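Local structure of sensor kinase CusS (Escherichia coli, 5KU5) at residues E87-S92 / W111-L116; N48-L53 / Y62-A67; N12-I17 / I132-D137; L116-L121 / Y128-A133. The protein senses copper and silver ions through the periplasmic sensor domain described here and, as a histidine kinase, activates the response regulator CusR by phosphorylation. All coordinates share one frame; numbering follows the deposited sequence. Where two conformers were deposited one is given.

Interaction 1: E87-S92 / W111-L116; sequences EVYLLS and WRMINL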
# COMPACT_ATOMS: atom_id res chain seq x y z
N GLU A 87 -17.49 5.15 10.73
CA GLU A 87 -17.80 6.37 9.99
C GLU A 87 -16.96 6.46 8.71
O GLU A 87 -15.97 7.19 8.65
CB GLU A 87 -17.57 7.56 10.92
CG GLU A 87 -18.38 8.80 10.58
CD GLU A 87 -17.87 10.05 11.27
OE1 GLU A 87 -17.37 9.95 12.41
OE2 GLU A 87 -17.98 11.14 10.67
N VAL A 88 -17.36 5.68 7.70
CA VAL A 88 -16.70 5.65 6.39
C VAL A 88 -17.61 6.34 5.37
O VAL A 88 -18.80 6.06 5.31
CB VAL A 88 -16.42 4.21 5.91
CG1 VAL A 88 -15.67 4.21 4.58
CG2 VAL A 88 -15.65 3.43 6.97
N TYR A 89 -17.03 7.23 4.56
CA TYR A 89 -17.78 7.99 3.57
C TYR A 89 -17.35 7.69 2.14
O TYR A 89 -16.24 7.22 1.91
CB TYR A 89 -17.65 9.49 3.83
CG TYR A 89 -18.26 9.90 5.14
CD1 TYR A 89 -19.63 10.09 5.26
CD2 TYR A 89 -17.46 10.09 6.27
CE1 TYR A 89 -20.20 10.47 6.47
CE2 TYR A 89 -18.02 10.46 7.48
CZ TYR A 89 -19.39 10.65 7.57
OH TYR A 89 -19.94 11.02 8.77
N LEU A 90 -18.25 7.98 1.21
CA LEU A 90 -17.98 7.89 -0.22
C LEU A 90 -17.94 9.30 -0.80
O LEU A 90 -18.89 10.06 -0.63
CB LEU A 90 -19.06 7.05 -0.91
CG LEU A 90 -19.12 5.58 -0.48
CD1 LEU A 90 -20.39 4.93 -0.99
CD2 LEU A 90 -17.89 4.81 -0.94
N LEU A 91 -16.83 9.63 -1.47
CA LEU A 91 -16.70 10.87 -2.23
C LEU A 91 -16.69 10.54 -3.72
O LEU A 91 -16.02 9.59 -4.14
CB LEU A 91 -15.41 11.60 -1.86
CG LEU A 91 -15.07 11.82 -0.39
CD1 LEU A 91 -13.71 12.48 -0.27
CD2 LEU A 91 -16.13 12.67 0.30
N SER A 92 -17.43 11.33 -4.51
CA SER A 92 -17.41 11.21 -5.97
C SER A 92 -16.50 12.27 -6.63
O SER A 92 -16.64 12.58 -7.81
CB SER A 92 -18.84 11.30 -6.52
OG SER A 92 -19.38 12.60 -6.35
N TRP A 111 -13.59 7.90 -4.03
CA TRP A 111 -12.83 7.69 -2.79
C TRP A 111 -13.67 7.12 -1.65
O TRP A 111 -14.85 7.43 -1.52
CB TRP A 111 -12.20 9.02 -2.33
CG TRP A 111 -11.55 9.78 -3.44
CD1 TRP A 111 -12.14 10.69 -4.26
CD2 TRP A 111 -10.19 9.67 -3.88
NE1 TRP A 111 -11.23 11.16 -5.18
CE2 TRP A 111 -10.03 10.55 -4.97
CE3 TRP A 111 -9.09 8.91 -3.45
CZ2 TRP A 111 -8.81 10.70 -5.64
CZ3 TRP A 111 -7.87 9.06 -4.11
CH2 TRP A 111 -7.74 9.95 -5.20
N ARG A 112 -13.02 6.28 -0.83
CA ARG A 112 -13.51 5.93 0.50
C ARG A 112 -12.74 6.81 1.47
O ARG A 112 -11.50 6.80 1.46
CB ARG A 112 -13.29 4.45 0.83
CG ARG A 112 -14.53 3.61 0.61
CD ARG A 112 -14.38 2.18 1.10
NE ARG A 112 -15.62 1.46 0.81
CZ ARG A 112 -15.92 0.83 -0.32
NH1 ARG A 112 -15.05 0.73 -1.33
NH2 ARG A 112 -17.11 0.25 -0.44
N MET A 113 -13.48 7.55 2.30
CA MET A 113 -12.88 8.54 3.21
C MET A 113 -13.19 8.21 4.67
O MET A 113 -14.31 7.81 5.00
CB MET A 113 -13.39 9.94 2.87
CG MET A 113 -12.75 11.06 3.69
SD MET A 113 -13.61 11.43 5.24
CE MET A 113 -15.09 12.21 4.63
N ILE A 114 -12.19 8.41 5.53
CA ILE A 114 -12.35 8.38 6.97
C ILE A 114 -11.62 9.59 7.54
O ILE A 114 -10.83 10.23 6.84
CB ILE A 114 -11.79 7.09 7.62
CG1 ILE A 114 -10.31 6.87 7.29
CG2 ILE A 114 -12.61 5.89 7.19
CD1 ILE A 114 -9.61 5.94 8.25
N ASN A 115 -11.90 9.91 8.80
CA ASN A 115 -11.16 10.95 9.52
C ASN A 115 -10.96 10.58 10.98
O ASN A 115 -11.74 9.81 11.54
CB ASN A 115 -11.88 12.30 9.39
CG ASN A 115 -13.28 12.26 9.96
OD1 ASN A 115 -13.49 12.54 11.14
ND2 ASN A 115 -14.25 11.90 9.13
N LEU A 116 -9.92 11.15 11.59
CA LEU A 116 -9.62 10.92 13.00
C LEU A 116 -8.86 12.10 13.62
O LEU A 116 -8.15 12.82 12.90
CB LEU A 116 -8.81 9.63 13.20
CG LEU A 116 -7.37 9.57 12.67
CD1 LEU A 116 -6.57 8.52 13.43
CD2 LEU A 116 -7.33 9.29 11.17
O HOH W 1 -13.84 8.27 10.13

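Interaction 2: N48-L53 / Y62-A67; sequences NVLISL and YHSPGA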
# COMPACT_ATOMS: atom_id res chain seq x y z
N ASN A 48 -2.36 6.53 -4.93
CA ASN A 48 -3.82 6.30 -4.86
C ASN A 48 -4.50 6.82 -3.57
O ASN A 48 -5.61 6.39 -3.25
CB ASN A 48 -4.09 4.80 -5.04
CG ASN A 48 -3.53 3.96 -3.89
OD1 ASN A 48 -2.61 4.37 -3.18
ND2 ASN A 48 -4.08 2.77 -3.73
N VAL A 49 -3.83 7.73 -2.86
CA VAL A 49 -4.34 8.25 -1.59
C VAL A 49 -4.21 9.78 -1.57
O VAL A 49 -3.17 10.32 -1.96
CB VAL A 49 -3.58 7.64 -0.38
CG1 VAL A 49 -3.98 8.32 0.93
CG2 VAL A 49 -3.84 6.15 -0.30
N LEU A 50 -5.27 10.45 -1.12
CA LEU A 50 -5.24 11.88 -0.85
C LEU A 50 -5.50 12.07 0.63
O LEU A 50 -6.28 11.32 1.23
CB LEU A 50 -6.32 12.61 -1.64
CG LEU A 50 -6.18 12.60 -3.16
CD1 LEU A 50 -7.44 13.17 -3.80
CD2 LEU A 50 -4.94 13.38 -3.61
N ILE A 51 -4.83 13.06 1.23
CA ILE A 51 -5.08 13.41 2.62
C ILE A 51 -5.27 14.91 2.78
O ILE A 51 -4.83 15.70 1.95
CB ILE A 51 -3.97 12.87 3.58
CG1 ILE A 51 -2.68 13.70 3.51
CG2 ILE A 51 -3.68 11.40 3.30
CD1 ILE A 51 -2.53 14.71 4.63
N SER A 52 -5.94 15.29 3.87
CA SER A 52 -6.08 16.68 4.27
C SER A 52 -5.99 16.77 5.79
O SER A 52 -6.64 16.00 6.50
CB SER A 52 -7.41 17.25 3.79
OG SER A 52 -7.52 18.62 4.14
N LEU A 53 -5.19 17.72 6.26
CA LEU A 53 -4.99 17.94 7.69
C LEU A 53 -5.61 19.28 8.06
O LEU A 53 -5.22 20.33 7.53
CB LEU A 53 -3.50 17.92 8.01
CG LEU A 53 -3.12 17.81 9.49
CD1 LEU A 53 -3.49 16.44 10.05
CD2 LEU A 53 -1.63 18.07 9.67
N TYR A 62 -2.68 21.47 5.70
CA TYR A 62 -2.02 20.79 4.59
C TYR A 62 -2.99 19.88 3.85
O TYR A 62 -3.90 19.30 4.46
CB TYR A 62 -0.82 19.99 5.10
CG TYR A 62 -0.17 19.12 4.05
CD1 TYR A 62 0.77 19.64 3.16
CD2 TYR A 62 -0.51 17.77 3.93
CE1 TYR A 62 1.35 18.84 2.18
CE2 TYR A 62 0.06 16.96 2.96
CZ TYR A 62 1.00 17.50 2.09
OH TYR A 62 1.57 16.70 1.13
N HIS A 63 -2.81 19.76 2.54
CA HIS A 63 -3.47 18.74 1.73
C HIS A 63 -2.57 18.28 0.59
O HIS A 63 -1.61 18.98 0.24
CB HIS A 63 -4.83 19.23 1.22
CG HIS A 63 -4.74 20.37 0.24
ND1 HIS A 63 -4.69 20.18 -1.12
CD2 HIS A 63 -4.69 21.71 0.44
CE1 HIS A 63 -4.61 21.35 -1.73
NE2 HIS A 63 -4.61 22.29 -0.80
N SER A 64 -2.87 17.11 0.02
CA SER A 64 -2.04 16.51 -1.03
C SER A 64 -2.03 17.37 -2.30
O SER A 64 -3.04 17.98 -2.64
CB SER A 64 -2.53 15.10 -1.37
OG SER A 64 -2.48 14.26 -0.23
N PRO A 65 -0.88 17.41 -3.02
CA PRO A 65 -0.71 18.32 -4.15
C PRO A 65 -1.38 17.89 -5.46
O PRO A 65 -1.67 18.75 -6.29
CB PRO A 65 0.81 18.34 -4.33
CG PRO A 65 1.22 16.96 -3.97
CD PRO A 65 0.30 16.54 -2.85
N GLY A 66 -1.63 16.60 -5.64
CA GLY A 66 -2.19 16.08 -6.89
C GLY A 66 -3.64 16.45 -7.19
O GLY A 66 -4.09 16.28 -8.33
N ALA A 67 -4.37 16.94 -6.19
CA ALA A 67 -5.79 17.27 -6.34
C ALA A 67 -6.19 18.46 -5.48
O ALA A 67 -5.40 18.93 -4.66
CB ALA A 67 -6.63 16.06 -5.97

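Interaction 3: N12-I17 / I132-D137; sequences NDLKEI and IALSID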
# COMPACT_ATOMS: atom_id res chain seq x y z
N ASN A 12 -8.98 -1.96 5.68
CA ASN A 12 -7.68 -2.46 6.13
C ASN A 12 -6.51 -1.58 5.68
O ASN A 12 -5.61 -1.28 6.48
CB ASN A 12 -7.47 -3.90 5.64
CG ASN A 12 -6.17 -4.51 6.13
OD1 ASN A 12 -5.34 -4.95 5.33
ND2 ASN A 12 -5.97 -4.52 7.44
N ASP A 13 -6.52 -1.16 4.42
CA ASP A 13 -5.52 -0.20 3.90
C ASP A 13 -5.59 1.13 4.65
O ASP A 13 -4.56 1.68 5.03
CB ASP A 13 -5.70 0.04 2.39
CG ASP A 13 -5.37 -1.19 1.54
OD1 ASP A 13 -4.85 -2.20 2.09
OD2 ASP A 13 -5.61 -1.14 0.32
N LEU A 14 -6.81 1.64 4.85
CA LEU A 14 -7.01 2.89 5.60
C LEU A 14 -6.55 2.78 7.06
O LEU A 14 -6.02 3.75 7.61
CB LEU A 14 -8.46 3.34 5.53
CG LEU A 14 -8.94 3.83 4.16
CD1 LEU A 14 -10.46 3.91 4.13
CD2 LEU A 14 -8.33 5.17 3.79
N LYS A 15 -6.75 1.62 7.68
CA LYS A 15 -6.27 1.39 9.05
C LYS A 15 -4.75 1.55 9.13
O LYS A 15 -4.25 2.24 10.02
CB LYS A 15 -6.69 0.01 9.55
CG LYS A 15 -6.37 -0.23 11.02
CD LYS A 15 -6.76 -1.63 11.46
CE LYS A 15 -6.30 -1.89 12.88
NZ LYS A 15 -6.69 -3.24 13.35
N GLU A 16 -4.02 0.93 8.21
CA GLU A 16 -2.56 0.99 8.19
C GLU A 16 -2.04 2.39 7.85
O GLU A 16 -1.07 2.85 8.46
CB GLU A 16 -1.97 -0.04 7.23
CG GLU A 16 -2.19 -1.47 7.71
CD GLU A 16 -1.66 -2.52 6.75
OE1 GLU A 16 -0.93 -2.16 5.79
OE2 GLU A 16 -1.97 -3.71 6.95
N ILE A 17 -2.68 3.07 6.90
CA ILE A 17 -2.34 4.46 6.58
C ILE A 17 -2.60 5.36 7.78
O ILE A 17 -1.79 6.22 8.10
CB ILE A 17 -3.13 4.99 5.35
CG1 ILE A 17 -2.67 4.27 4.07
CG2 ILE A 17 -2.94 6.50 5.18
CD1 ILE A 17 -3.71 4.28 2.97
N ILE A 132 -8.37 11.13 5.39
CA ILE A 132 -7.66 10.19 4.50
C ILE A 132 -8.66 9.67 3.46
O ILE A 132 -9.71 9.18 3.83
CB ILE A 132 -7.11 8.97 5.28
CG1 ILE A 132 -6.30 9.41 6.50
CG2 ILE A 132 -6.26 8.09 4.36
CD1 ILE A 132 -5.99 8.29 7.48
N ALA A 133 -8.30 9.77 2.18
CA ALA A 133 -9.13 9.29 1.08
C ALA A 133 -8.36 8.27 0.23
O ALA A 133 -7.29 8.58 -0.28
CB ALA A 133 -9.59 10.45 0.21
N LEU A 134 -8.92 7.06 0.09
CA LEU A 134 -8.33 5.98 -0.71
C LEU A 134 -9.14 5.79 -1.99
O LEU A 134 -10.37 5.75 -1.95
CB LEU A 134 -8.31 4.67 0.08
CG LEU A 134 -7.81 3.40 -0.63
CD1 LEU A 134 -6.34 3.53 -0.99
CD2 LEU A 134 -8.05 2.17 0.23
N SER A 135 -8.45 5.64 -3.12
CA SER A 135 -9.10 5.48 -4.42
C SER A 135 -9.87 4.16 -4.52
O SER A 135 -9.33 3.10 -4.20
CB SER A 135 -8.08 5.54 -5.56
OG SER A 135 -8.70 5.20 -6.80
N ILE A 136 -11.12 4.24 -4.98
CA ILE A 136 -11.97 3.06 -5.17
C ILE A 136 -12.39 2.88 -6.63
O ILE A 136 -13.28 2.08 -6.92
CB ILE A 136 -13.22 3.11 -4.25
CG1 ILE A 136 -14.18 4.24 -4.64
CG2 ILE A 136 -12.78 3.28 -2.80
CD1 ILE A 136 -15.50 4.20 -3.88
N ASP A 137 -11.73 3.58 -7.56
CA ASP A 137 -12.13 3.55 -8.97
C ASP A 137 -12.02 2.16 -9.58
O ASP A 137 -12.89 1.76 -10.35
CB ASP A 137 -11.32 4.55 -9.79
CG ASP A 137 -11.54 5.98 -9.36
OD1 ASP A 137 -11.05 6.35 -8.27
OD2 ASP A 137 -12.19 6.74 -10.10

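Interaction 4: L116-L121 / Y128-A133; sequences LPVGPL and YTLYIA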
# COMPACT_ATOMS: atom_id res chain seq x y z
N LEU A 116 -9.92 11.15 11.59
CA LEU A 116 -9.62 10.92 13.00
C LEU A 116 -8.86 12.10 13.62
O LEU A 116 -8.15 12.82 12.90
CB LEU A 116 -8.81 9.63 13.20
CG LEU A 116 -7.37 9.57 12.67
CD1 LEU A 116 -6.57 8.52 13.43
CD2 LEU A 116 -7.33 9.29 11.17
N PRO A 117 -8.99 12.31 14.95
CA PRO A 117 -8.14 13.30 15.61
C PRO A 117 -6.69 12.82 15.64
O PRO A 117 -6.44 11.62 15.78
CB PRO A 117 -8.72 13.37 17.04
CG PRO A 117 -10.04 12.69 16.98
CD PRO A 117 -9.91 11.66 15.91
N VAL A 118 -5.75 13.76 15.51
CA VAL A 118 -4.34 13.44 15.34
C VAL A 118 -3.46 14.57 15.90
O VAL A 118 -3.92 15.70 16.07
CB VAL A 118 -4.06 13.09 13.84
CG1 VAL A 118 -2.87 13.81 13.23
CG2 VAL A 118 -3.93 11.58 13.64
N GLY A 119 -2.21 14.23 16.22
CA GLY A 119 -1.23 15.21 16.70
C GLY A 119 -1.14 15.28 18.22
O GLY A 119 -1.87 14.58 18.92
N PRO A 120 -0.24 16.14 18.74
CA PRO A 120 -0.07 16.31 20.18
C PRO A 120 -1.25 17.05 20.81
O PRO A 120 -1.97 17.77 20.12
CB PRO A 120 1.21 17.14 20.28
CG PRO A 120 1.19 17.97 19.05
CD PRO A 120 0.63 17.07 17.98
N LEU A 121 -1.41 16.89 22.12
CA LEU A 121 -2.57 17.41 22.84
C LEU A 121 -2.38 18.86 23.27
O LEU A 121 -1.28 19.26 23.68
CB LEU A 121 -2.86 16.54 24.07
CG LEU A 121 -3.03 15.04 23.82
CD1 LEU A 121 -3.12 14.28 25.14
CD2 LEU A 121 -4.24 14.75 22.95
N TYR A 128 -4.96 18.42 15.56
CA TYR A 128 -5.35 18.20 14.16
C TYR A 128 -6.52 17.23 14.00
O TYR A 128 -6.79 16.41 14.89
CB TYR A 128 -4.19 17.63 13.35
CG TYR A 128 -2.92 18.45 13.32
CD1 TYR A 128 -2.93 19.80 12.96
CD2 TYR A 128 -1.68 17.86 13.60
CE1 TYR A 128 -1.76 20.54 12.92
CE2 TYR A 128 -0.51 18.59 13.56
CZ TYR A 128 -0.54 19.93 13.21
OH TYR A 128 0.63 20.64 13.17
N THR A 129 -7.20 17.33 12.86
CA THR A 129 -8.08 16.28 12.36
C THR A 129 -7.53 15.87 11.00
O THR A 129 -7.47 16.69 10.09
CB THR A 129 -9.53 16.76 12.22
OG1 THR A 129 -10.00 17.22 13.49
CG2 THR A 129 -10.45 15.63 11.74
N LEU A 130 -7.11 14.61 10.90
CA LEU A 130 -6.58 14.05 9.66
C LEU A 130 -7.70 13.41 8.85
O LEU A 130 -8.44 12.58 9.38
CB LEU A 130 -5.51 13.00 9.98
CG LEU A 130 -4.88 12.23 8.81
CD1 LEU A 130 -4.18 13.17 7.83
CD2 LEU A 130 -3.91 11.20 9.35
N TYR A 131 -7.82 13.79 7.58
CA TYR A 131 -8.75 13.19 6.63
C TYR A 131 -7.94 12.37 5.63
O TYR A 131 -6.96 12.87 5.09
CB TYR A 131 -9.55 14.26 5.90
CG TYR A 131 -10.48 15.06 6.78
CD1 TYR A 131 -9.99 16.08 7.59
CD2 TYR A 131 -11.85 14.80 6.81
CE1 TYR A 131 -10.84 16.82 8.40
CE2 TYR A 131 -12.71 15.53 7.62
CZ TYR A 131 -12.20 16.54 8.42
OH TYR A 131 -13.04 17.27 9.22
N ILE A 132 -8.37 11.13 5.39
CA ILE A 132 -7.66 10.19 4.50
C ILE A 132 -8.66 9.67 3.46
O ILE A 132 -9.71 9.18 3.83
CB ILE A 132 -7.11 8.97 5.28
CG1 ILE A 132 -6.30 9.41 6.50
CG2 ILE A 132 -6.26 8.09 4.36
CD1 ILE A 132 -5.99 8.29 7.48
N ALA A 133 -8.30 9.77 2.18
CA ALA A 133 -9.13 9.29 1.08
C ALA A 133 -8.36 8.27 0.23
O ALA A 133 -7.29 8.58 -0.28
CB ALA A 133 -9.59 10.45 0.21

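Interaction 1: E87-S92 / W111-L116
Tyr89 and Met113 sit opposite each other as an antiparallel hydrogen-bonded pair: Tyr89 N donates to Met113 O at 2.8 Å, and Met113 N returns the bond to Tyr89 O. Leu91 and Trp111 repeat the double link two residues on, so the two strands are laced by four nearly straight backbone bonds. Past Val88 the direct lacing gives way to a water that donates to Glu87 O and accepts from Asn115 N. Followed outward, Tyr89 CB lies 3.8 Å from Met113 CE, CG is beside the same methyl at 4.0 Å, and CD2 comes to 3.6 Å from it, while CE2 looks toward Asn115 ND2; both partners lie obliquely to the ring. The chi2 bend of Met113 (-89°) turns SD to 5.5 Å from the ring centroid, an oblique Met-aromatic contact, and the chi3 bend then brings CE up to the ring; this describes one of two modelled conformers. At the tip, Tyr89 OH donates to Glu87 OE2 at 2.7 Å, meeting the anti side of the carboxylate 21° out of its plane. With an alanine at Tyr89, Glu87 OE2 would probably be left without its phenol partner and a gap would open beside the Met113 methyl. On the other face Leu90 CD2 packs 3.9 Å from Arg112 CG and covers one face of the guanidinium, which forms salt bridges with Asp80 and Asp10. Backbone bonds of Val88 with Asp80 and Leu90 with Ile78 place strand 89-91 between 78-79 and 111-122; strand 125-135 flanks 111-122 beyond, its Ala133 and Tyr131 meeting Trp111 and Met113.

Interaction 2: N48-L53 / Y62-A67
Tyr62 opens the second segment by pairing with Leu53: Tyr62 O accepts Leu53 N at 2.7 Å in a bond of 178°, while Tyr62 N reaches Leu53 O only weakly. With CG anti to the backbone N (chi1 173°), the ring swings back along the neighbouring strand, where Ile51 CD1 meets its edge, in plane, 3.7 Å from Tyr62 CD2. His63 follows as the non-hydrogen-bonded partner of Ser52. Its CA lies 3.3 Å from Ile51 O, a CA-H...O contact, and its CB rests beside Ser52 OG, whose own polar partner is Asp69. At Ser64 the pairing becomes half side chain. Ser64 N donates to Ile51 O at 3.1 Å, but the reciprocal bond is made by the side chain: Ile51 N donates to Ser64 OG at 3.0 Å, straight to within 13°. The hydroxyl oxygen thereby stands in for a backbone carbonyl at the point where the strand ends and the chain peels off into a turn. With an alanine in place of Ser64, the Ile51 N-H would probably lose its acceptor and the end of the pairing would be likely to fray. Ser64 CB also packs on Leu50 CD2, and after the turn Ala67 CB comes back to Leu50 CD1 at 3.7 Å. This hairpin forms the margin of the antiparallel sheet. Strand 49-54 has strand 125-135 as its other neighbour, helices 2-25 and 32-44 cover the side of Ile51, Leu53 and Tyr62, and Leu50 turns the other way, onto Ile70 and Met96.

Interaction 3: N12-I17 / I132-D137
Leu14 and Leu134 mark the closest approach of the two backbones, their CA atoms 7.1 Å apart. The axis of helix 12-17 passes 9.4 Å from that of strand 132-135, and the two run at 140°, nearer antiparallel than parallel. No hydrogen bond joins them; the contact is carried by carbon. Leu14 CD2 enters between two strand residues, 3.6 Å from Ile132 CG2 and 3.7 Å from Leu134 CB. One helical turn on, Ile17 CG2 meets the same Ile132 methyl at 3.8 Å, so that a single branch of Ile132 is touched by two helix residues. With CG1 beside the backbone N (chi1 -51°), Ile132 CG2 falls anti to that nitrogen and is the branch that faces the helix. Ile132 slides past Leu14 and Ile17 in the opposite direction to each, while Leu134 crosses Leu14 at a slant. This is how the sensor domain, a PDC fold of the PAS type, is built: the long N-terminal helix 2-25 lies over one face of the antiparallel sheet and presents its apolar residues to a central strand. Val49 of the adjacent strand and Ile114 on the other flank widen the bed in which Ile17 and Leu14 lie. At the edge of the interface Asp13 offers its aliphatic part, its CB 3.8 Å from Leu134 CD2. On another side of the helix, Glu16 packs on Tyr46 of the second subunit and makes a weak hydrogen bond to Ser47 of that subunit.

Interaction 4: L116-L121 / Y128-A133
Leu116 holds its CG between the backbone N and the carbonyl carbon (chi1 68°), a torsion that sends CD2 across toward the partner strand, 3.9 Å from Leu130 O and 4.1 Å from Ile132 CD1. In Tyr128 a chi1 of -57° puts CG beside the nitrogen, which sets the ring near Val118 O and Gly119, with Tyr128 CD2 4.1 Å from Gly119 CA. Tyr128 CB itself lies 3.3 Å from Val118 O, with Val118 CG1 next to it. Val118 and Leu130 are neighbours on the same face, and their CB atoms come to 4.1 Å. The backbones are joined by two reciprocal pairs of hydrogen bonds, Leu116 with Leu130 and Val118 with Tyr128; in one of them the donor, Val118 N, stands well above the carbonyl plane of Tyr128. Between them Pro117 and Thr129 form the non-hydrogen-bonded pair, where Pro117 CA leans on Tyr128 O at 3.5 Å in a CA-H...O contact. The arrangement is an antiparallel beta hairpin, strands 111-122 and 125-135, at the middle of the sensor domain's sheet. Leu116, Val118, Leu130 and Tyr128 share one face and pack against helices: Leu116 on Ser18, Val118 on Leu25 and Leu130 on Leu21 of helix 2-25, and Tyr128 on Leu36 of helix 32-44. At Gly119 the chain turns a corner with a positive phi of 95°. A beta carbon there would be jammed against the carbonyl O of Val118 and would also clash with Tyr128 CD2, and both favour glycine. Beyond the corner, the Pro120 ring packs on Gln32 and Arg35 of helix 32-44.

Starting from the N terminus, helix 2-25 opens interaction 3, which closes only at residues 132-137 and so gathers nearly the whole domain into one long loop. Interactions 2 and 1 lie wholly inside it, one after the other; interaction 4 begins inside and ends on the same stretch. Interaction 2 closes the hairpin at the 60-63 margin of the sheet. Interaction 1 spans three of the silver-site residues, Met96, Met98 and His108. Interaction 4 closes the last hairpin, shares Leu116 with interaction 1, and overlaps interaction 3 at Ile132 and Ala133. Strand 125-135 is the common element: interactions 1 and 2 reach it from its two flanks, through backbone bonds such as Ile114 to Ile132 and Leu50 to Ala133.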